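Local atomic coordinates of aldehyde dehydrogenase family protein (Pseudomonas syringae pv. tomato, PDB entry 6X9L), a protein that oxidises long-chain aliphatic aldehydes such as octanal, probably to the corresponding acids, using NAD+ as the oxidant. Residues L6-R10 / Q98-L102; S26-S30 / A54-R58; I85-I90 / A120-R124. The protein carries 1 engineered substitution. One frame throughout, in Å; residues are numbered along the deposited sequence.

Interaction 1 (L6-R10 / Q98-L102)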
loop_
_atom_site.group_PDB
_atom_site.type_symbol
_atom_site.label_atom_id
_atom_site.label_comp_id
_atom_site.label_asym_id
_atom_site.label_seq_id
_atom_site.Cartn_x
_atom_site.Cartn_y
_atom_site.Cartn_z
ATOM N N LEU A 6 32.287 32.376 2.447
ATOM C CA LEU A 6 32.032 32.252 1.011
ATOM C C LEU A 6 30.584 31.835 0.684
ATOM O O LEU A 6 29.996 32.363 -0.257
ATOM C CB LEU A 6 33.000 31.253 0.373
ATOM C CG LEU A 6 34.439 31.617 0.032
ATOM C CD1 LEU A 6 35.367 31.053 1.085
ATOM C CD2 LEU A 6 34.791 31.060 -1.345
ATOM N N ASN A 7 30.011 30.893 1.439
ATOM C CA ASN A 7 28.624 30.503 1.205
ATOM C C ASN A 7 27.732 31.738 1.235
ATOM O O ASN A 7 27.820 32.560 2.149
ATOM C CB ASN A 7 28.164 29.481 2.252
ATOM C CG ASN A 7 26.855 28.784 1.859
ATOM O OD1 ASN A 7 25.775 29.379 1.935
ATOM N ND2 ASN A 7 26.951 27.518 1.443
ATOM N N SER A 8 26.877 31.870 0.226
ATOM C CA SER A 8 26.167 33.114 -0.037
ATOM C C SER A 8 24.704 33.100 0.393
ATOM O O SER A 8 24.001 34.089 0.168
ATOM C CB SER A 8 26.238 33.430 -1.523
ATOM O OG SER A 8 25.637 32.371 -2.239
ATOM N N HIS A 9 24.219 32.026 0.993
ATOM C CA HIS A 9 22.807 31.955 1.323
ATOM C C HIS A 9 22.483 32.767 2.567
ATOM O O HIS A 9 23.195 32.702 3.568
ATOM C CB HIS A 9 22.376 30.516 1.553
ATOM C CG HIS A 9 20.950 30.405 1.967
ATOM N ND1 HIS A 9 19.916 30.788 1.142
ATOM C CD2 HIS A 9 20.384 30.007 3.129
ATOM C CE1 HIS A 9 18.767 30.595 1.764
ATOM N NE2 HIS A 9 19.025 30.129 2.973
ATOM N N ARG A 10 21.377 33.506 2.516
ATOM C CA ARG A 10 20.881 34.234 3.677
ATOM C C ARG A 10 19.424 33.871 3.901
ATOM O O ARG A 10 18.596 34.014 2.993
ATOM C CB ARG A 10 21.032 35.737 3.489
ATOM C CG ARG A 10 22.453 36.167 3.335
ATOM C CD ARG A 10 22.480 37.629 3.065
ATOM N NE ARG A 10 23.831 38.156 3.022
ATOM C CZ ARG A 10 24.104 39.441 3.187
ATOM N NH1 ARG A 10 23.114 40.291 3.419
ATOM N NH2 ARG A 10 25.357 39.875 3.145
ATOM N N GLN A 98 23.187 26.741 -2.745
ATOM C CA GLN A 98 23.892 27.303 -1.594
ATOM C C GLN A 98 23.188 26.982 -0.273
ATOM O O GLN A 98 23.855 26.764 0.745
ATOM C CB GLN A 98 24.062 28.806 -1.786
ATOM C CG GLN A 98 24.956 29.144 -2.981
ATOM C CD GLN A 98 26.433 29.183 -2.630
ATOM O OE1 GLN A 98 26.810 29.217 -1.455
ATOM N NE2 GLN A 98 27.286 29.172 -3.654
ATOM N N ALA A 99 21.854 26.930 -0.268
ATOM C CA ALA A 99 21.130 26.618 0.961
ATOM C C ALA A 99 21.269 25.134 1.337
ATOM O O ALA A 99 21.464 24.801 2.514
ATOM C CB ALA A 99 19.660 27.034 0.816
ATOM N N ILE A 100 21.198 24.234 0.352
ATOM C CA ILE A 100 21.445 22.811 0.610
ATOM C C ILE A 100 22.832 22.605 1.216
ATOM O O ILE A 100 22.990 21.972 2.267
ATOM C CB ILE A 100 21.285 22.004 -0.690
ATOM C CG1 ILE A 100 19.830 22.053 -1.187
ATOM C CG2 ILE A 100 21.874 20.584 -0.519
ATOM C CD1 ILE A 100 19.647 21.715 -2.685
ATOM N N SER A 101 23.862 23.115 0.536
ATOM C CA SER A 101 25.227 23.051 1.044
ATOM C C SER A 101 25.314 23.588 2.468
ATOM O O SER A 101 25.929 22.967 3.347
ATOM C CB SER A 101 26.151 23.845 0.118
ATOM O OG SER A 101 27.514 23.672 0.451
ATOM N N LEU A 102 24.706 24.753 2.710
ATOM C CA LEU A 102 24.802 25.373 4.028
ATOM C C LEU A 102 24.204 24.481 5.114
ATOM O O LEU A 102 24.797 24.313 6.191
ATOM C CB LEU A 102 24.102 26.731 4.025
ATOM C CG LEU A 102 24.197 27.453 5.369
ATOM C CD1 LEU A 102 25.626 27.861 5.599
ATOM C CD2 LEU A 102 23.256 28.661 5.442
HETATM O O HOH W 1 28.591 25.760 1.192
#
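H9 lays one face of its imidazole on the methyl group of A99, whose CB sits 3.6 Å from the H9 ring centroid and only 2° off the normal, a centred CH-pi contact. At the edge of the same ring, in its plane, L102 CD2 comes within 3.9 Å of H9 CD2. The trans first torsion of H9 (chi1 177°) carries the imidazole over A99, with L102 at its rim. The side chains of N7 and Q98 overlap in antiparallel fashion, their amide planes 70° apart, and each binds backbone of the other segment. N7 ND2 donates to Q98 O (3.3 Å) in the carbonyl plane, on a lone pair of an oxygen that also takes the helical bond from L102 N. Q98, bent at chi2, offers OE1 to S8 N at 3.1 Å, the donor standing well above the carbonyl plane; its NE2 goes to E94. N7 OD1 accepts from H9 N at 3.2 Å, closing an Asx turn that shapes the loop. This N-terminal segment thus lies across helix 93-104, where L193 of helix 188-201 touches both H9 and A99, while Q98 touches I108 and R112 of helix 108-115.

Interaction 2 (S26-S30 / A54-R58)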
loop_
_atom_site.group_PDB
_atom_site.type_symbol
_atom_site.label_atom_id
_atom_site.label_comp_id
_atom_site.label_asym_id
_atom_site.label_seq_id
_atom_site.Cartn_x
_atom_site.Cartn_y
_atom_site.Cartn_z
ATOM N N SER A 26 2.511 32.423 8.015
ATOM C CA SER A 26 1.790 32.744 9.232
ATOM C C SER A 26 2.627 32.382 10.445
ATOM O O SER A 26 3.507 31.517 10.386
ATOM C CB SER A 26 0.449 32.021 9.284
ATOM O OG SER A 26 0.347 31.131 8.198
ATOM N N ALA A 27 2.350 33.071 11.538
ATOM C CA ALA A 27 3.048 32.810 12.779
ATOM C C ALA A 27 2.807 31.366 13.210
ATOM O O ALA A 27 1.720 30.829 12.988
ATOM C CB ALA A 27 2.567 33.782 13.865
ATOM N N PRO A 28 3.795 30.701 13.800
ATOM C CA PRO A 28 3.508 29.450 14.501
ATOM C C PRO A 28 2.702 29.720 15.759
ATOM O O PRO A 28 2.763 30.804 16.353
ATOM C CB PRO A 28 4.894 28.901 14.841
ATOM C CG PRO A 28 5.755 30.104 14.875
ATOM C CD PRO A 28 5.234 31.008 13.808
ATOM N N LEU A 29 1.936 28.703 16.158
ATOM C CA LEU A 29 1.141 28.756 17.373
ATOM C C LEU A 29 1.973 28.554 18.634
ATOM O O LEU A 29 1.489 28.848 19.730
ATOM C CB LEU A 29 0.016 27.718 17.292
ATOM C CG LEU A 29 -0.977 28.075 16.177
ATOM C CD1 LEU A 29 -2.281 27.294 16.270
ATOM C CD2 LEU A 29 -1.242 29.570 16.192
ATOM N N SER A 30 3.212 28.100 18.502
ATOM C CA SER A 30 4.140 27.943 19.604
ATOM C C SER A 30 5.389 28.789 19.384
ATOM O O SER A 30 5.753 29.082 18.242
ATOM C CB SER A 30 4.549 26.475 19.756
ATOM O OG SER A 30 5.654 26.367 20.629
ATOM N N ALA A 54 -1.555 21.781 16.690
ATOM C CA ALA A 54 -2.482 22.830 16.263
ATOM C C ALA A 54 -2.053 23.461 14.940
ATOM O O ALA A 54 -2.899 23.829 14.111
ATOM C CB ALA A 54 -2.596 23.902 17.348
ATOM N N ASP A 55 -0.746 23.630 14.738
ATOM C CA ASP A 55 -0.259 24.115 13.452
ATOM C C ASP A 55 -0.554 23.118 12.332
ATOM O O ASP A 55 -0.993 23.507 11.244
ATOM C CB ASP A 55 1.235 24.397 13.551
ATOM C CG ASP A 55 1.539 25.493 14.530
ATOM O OD1 ASP A 55 1.058 26.619 14.289
ATOM O OD2 ASP A 55 2.235 25.237 15.542
ATOM N N VAL A 56 -0.316 21.830 12.581
ATOM C CA VAL A 56 -0.648 20.808 11.599
ATOM C C VAL A 56 -2.144 20.815 11.310
ATOM O O VAL A 56 -2.566 20.520 10.189
ATOM C CB VAL A 56 -0.157 19.432 12.094
ATOM C CG1 VAL A 56 -0.832 18.303 11.339
ATOM C CG2 VAL A 56 1.344 19.316 11.954
ATOM N N ASP A 57 -2.968 21.166 12.300
ATOM C CA ASP A 57 -4.400 21.348 12.060
ATOM C C ASP A 57 -4.674 22.483 11.070
ATOM O O ASP A 57 -5.440 22.316 10.115
ATOM C CB ASP A 57 -5.118 21.620 13.377
ATOM C CG ASP A 57 -5.423 20.367 14.136
ATOM O OD1 ASP A 57 -5.196 19.277 13.575
ATOM O OD2 ASP A 57 -5.891 20.464 15.291
ATOM N N ARG A 58 -4.080 23.658 11.295
ATOM C CA ARG A 58 -4.314 24.759 10.363
ATOM C C ARG A 58 -3.901 24.368 8.955
ATOM O O ARG A 58 -4.571 24.710 7.974
ATOM C CB ARG A 58 -3.551 26.005 10.807
ATOM C CG ARG A 58 -3.874 26.470 12.207
ATOM C CD ARG A 58 -3.170 27.779 12.525
ATOM N NE ARG A 58 -3.620 28.865 11.654
ATOM C CZ ARG A 58 -2.818 29.584 10.872
ATOM N NH1 ARG A 58 -1.511 29.342 10.860
ATOM N NH2 ARG A 58 -3.325 30.554 10.119
#
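The side chains of L29 and D55 pass one another head to tail, the leucine directed at the helix and the carboxylate at the loop backbone. D55 holds CG beside its own backbone N (chi1 -64°), which swings OD1 out to L29 N; the bond is 2.9 Å long and uses the syn lone pair of that oxygen. The other oxygen, OD2, is bonded to S52 OG just before the segment, so the two partners together fix the rotation of the carboxylate. L29 likewise has CG anti to its carbonyl carbon and an extended second torsion (chi2 -166°), sending CD1 onto the methyl of A54, with L29 CD1 to A54 CB at 3.6 Å. The same CD1 lies 3.9 Å from CD of R58, whose chain turns at chi3 (63°) and carries the guanidinium toward the end of strand 24-26. There S26 OG lies in the guanidinium plane, at its edge, 3.7 Å from R58 NH1, a packing contact and no hydrogen bond. One carboxylate therefore ties the loop to the first turn of helix 53-71, where the helix N-terminus would probably favour its negative charge; the remainder is packing of L29 on A54 and the R58 chain, and of S26 at the guanidinium edge.

Interaction 3 (I85-I90 / A120-R124)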
loop_
_atom_site.group_PDB
_atom_site.type_symbol
_atom_site.label_atom_id
_atom_site.label_comp_id
_atom_site.label_asym_id
_atom_site.label_seq_id
_atom_site.Cartn_x
_atom_site.Cartn_y
_atom_site.Cartn_z
ATOM N N ILE A 85 6.736 26.180 -11.878
ATOM C CA ILE A 85 7.582 25.748 -10.772
ATOM C C ILE A 85 8.943 25.261 -11.276
ATOM O O ILE A 85 9.990 25.623 -10.728
ATOM C CB ILE A 85 6.860 24.661 -9.954
ATOM C CG1 ILE A 85 5.676 25.282 -9.212
ATOM C CG2 ILE A 85 7.819 23.983 -8.989
ATOM C CD1 ILE A 85 4.829 24.270 -8.534
ATOM N N HIS A 86 8.952 24.417 -12.315
ATOM C CA HIS A 86 10.218 23.891 -12.829
ATOM C C HIS A 86 11.114 25.001 -13.376
ATOM O O HIS A 86 12.337 24.979 -13.174
ATOM C CB HIS A 86 9.967 22.840 -13.912
ATOM C CG HIS A 86 11.218 22.331 -14.568
ATOM N ND1 HIS A 86 11.684 22.823 -15.769
ATOM C CD2 HIS A 86 12.093 21.366 -14.193
ATOM C CE1 HIS A 86 12.797 22.188 -16.100
ATOM N NE2 HIS A 86 13.069 21.302 -15.158
ATOM N N GLU A 87 10.535 25.966 -14.098
ATOM C CA GLU A 87 11.331 27.097 -14.566
ATOM C C GLU A 87 11.984 27.820 -13.399
ATOM O O GLU A 87 13.156 28.210 -13.476
ATOM C CB GLU A 87 10.464 28.073 -15.354
ATOM C CG GLU A 87 9.855 27.520 -16.615
ATOM C CD GLU A 87 8.774 28.436 -17.165
ATOM O OE1 GLU A 87 8.723 29.611 -16.745
ATOM O OE2 GLU A 87 7.964 27.978 -18.001
ATOM N N LEU A 88 11.241 28.001 -12.304
ATOM C CA LEU A 88 11.746 28.788 -11.189
ATOM C C LEU A 88 12.868 28.056 -10.459
ATOM O O LEU A 88 13.841 28.674 -10.012
ATOM C CB LEU A 88 10.595 29.127 -10.245
ATOM C CG LEU A 88 10.127 30.587 -10.218
ATOM C CD1 LEU A 88 10.422 31.292 -11.543
ATOM C CD2 LEU A 88 8.644 30.655 -9.891
ATOM N N ILE A 89 12.754 26.734 -10.338
ATOM C CA ILE A 89 13.849 25.951 -9.783
ATOM C C ILE A 89 15.124 26.188 -10.589
ATOM O O ILE A 89 16.199 26.423 -10.024
ATOM C CB ILE A 89 13.459 24.462 -9.738
ATOM C CG1 ILE A 89 12.408 24.222 -8.665
ATOM C CG2 ILE A 89 14.675 23.550 -9.513
ATOM C CD1 ILE A 89 11.806 22.829 -8.719
ATOM N N ILE A 90 15.012 26.154 -11.927
ATOM C CA ILE A 90 16.171 26.317 -12.805
ATOM C C ILE A 90 16.729 27.724 -12.694
ATOM O O ILE A 90 17.943 27.939 -12.805
ATOM C CB ILE A 90 15.793 25.992 -14.263
ATOM C CG1 ILE A 90 15.367 24.525 -14.399
ATOM C CG2 ILE A 90 16.957 26.306 -15.191
ATOM C CD1 ILE A 90 16.503 23.553 -14.348
ATOM N N ALA A 120 14.991 19.085 -10.010
ATOM C CA ALA A 120 14.265 19.689 -11.131
ATOM C C ALA A 120 13.614 18.616 -12.008
ATOM O O ALA A 120 12.467 18.769 -12.451
ATOM C CB ALA A 120 15.200 20.576 -11.962
ATOM N N GLU A 121 14.314 17.497 -12.216
ATOM C CA GLU A 121 13.863 16.468 -13.148
ATOM C C GLU A 121 12.537 15.836 -12.729
ATOM O O GLU A 121 11.678 15.570 -13.578
ATOM C CB GLU A 121 14.948 15.404 -13.280
ATOM C CG GLU A 121 16.035 15.796 -14.253
ATOM C CD GLU A 121 15.558 15.740 -15.688
ATOM O OE1 GLU A 121 15.099 16.781 -16.214
ATOM O OE2 GLU A 121 15.623 14.637 -16.279
ATOM N N HIS A 122 12.358 15.558 -11.430
ATOM C CA HIS A 122 11.070 15.049 -10.956
ATOM C C HIS A 122 9.934 15.985 -11.341
ATOM O O HIS A 122 8.845 15.536 -11.714
ATOM C CB HIS A 122 11.069 14.864 -9.435
ATOM C CG HIS A 122 11.979 13.790 -8.931
ATOM N ND1 HIS A 122 12.103 12.559 -9.540
ATOM C CD2 HIS A 122 12.800 13.761 -7.858
ATOM C CE1 HIS A 122 12.967 11.822 -8.872
ATOM N NE2 HIS A 122 13.408 12.529 -7.846
ATOM N N VAL A 123 10.159 17.295 -11.218
ATOM C CA VAL A 123 9.126 18.264 -11.558
ATOM C C VAL A 123 8.853 18.250 -13.060
ATOM O O VAL A 123 7.698 18.319 -13.497
ATOM C CB VAL A 123 9.545 19.649 -11.035
ATOM C CG1 VAL A 123 8.536 20.723 -11.393
ATOM C CG2 VAL A 123 9.745 19.564 -9.518
ATOM N N ARG A 124 9.905 18.128 -13.868
ATOM C CA ARG A 124 9.728 18.075 -15.313
ATOM C C ARG A 124 8.903 16.854 -15.710
ATOM O O ARG A 124 7.955 16.957 -16.507
ATOM C CB ARG A 124 11.092 18.067 -15.992
ATOM C CG ARG A 124 11.089 18.560 -17.422
ATOM C CD ARG A 124 11.427 17.445 -18.383
ATOM N NE ARG A 124 12.552 16.638 -17.916
ATOM C CZ ARG A 124 12.693 15.343 -18.190
ATOM N NH1 ARG A 124 11.783 14.708 -18.919
ATOM N NH2 ARG A 124 13.739 14.680 -17.726
HETATM O O HOH W 2 15.131 19.264 -15.482
#
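The side chains of H86 and R124 run alongside each other in the same direction, the imidazole taking the aliphatic base of the arginine against one of its faces. R124 CB is 4.2 Å from the H86 ring centroid, 28° off the normal, a CH-pi contact displaced from the ring centre. I90 CG1, from the histidine's own helix, is over the opposite face, so the ring is sandwiched between aliphatic carbons. Its edge faces the backbone of the partner helix, with H86 CD2 3.1 Å from A120 O. The first torsion of H86 (chi1 175°) extends the ring toward helix 117-129.

Apolar contacts make up most of the rest. V123 CG1 packs on H86 CB at 3.6 Å and also meets I85 CG2, while V123 CG2 meets I89 CD1 at 3.9 Å. The methyl of A120 is approached by I89 CG2 at 3.9 Å and by I90 CD1 at 4.0 Å.

The polar link is indirect. A water lies 2.9 Å from H86 NE2 and donates to E121 OE1, joining segments 85-90 and 120-124, which share no direct hydrogen bond. E121 is paired with R124 one turn on, NE of R124 donating to E121 OE1 at 3.1 Å within the guanidinium plane. The arginine would probably offset part of the carboxylate's influence on the ionisation of H86.

Segments 85-90 and 120-124 of helices 75-91 and 117-129 run nearly antiparallel (162° between their N-to-C directions), and V123 also touches T166 and A170 of helix 161-174, while I85 reaches L197 of helix 188-201. The arrangement is plain antiparallel helix packing within the helical layer beside the NAD-binding sheet of the aldehyde dehydrogenase fold; L118, earlier on helix 117-129, lines the octanal pocket.

In the fold
Interactions 1 and 3 are partly buried, whereas interaction 2 is a surface contact, with its centre about 29 Å from that of interaction 3. No two contacts touch; the closest pair, 1 and 3, has nearest atoms about 9 Å apart and draws on successive helices, 93-104 and 75-91, both of which pack on helix 188-201. In interactions 1 and 2 a loop meets a helix, and side-chain oxygens accept from loop backbone N-H groups. Interaction 3 joins two helices, relies on aliphatic packing, and keeps its polar bridge to a water. Both histidines are used as flat surfaces for aliphatic carbons, whereas interaction 2 has no aromatic ring.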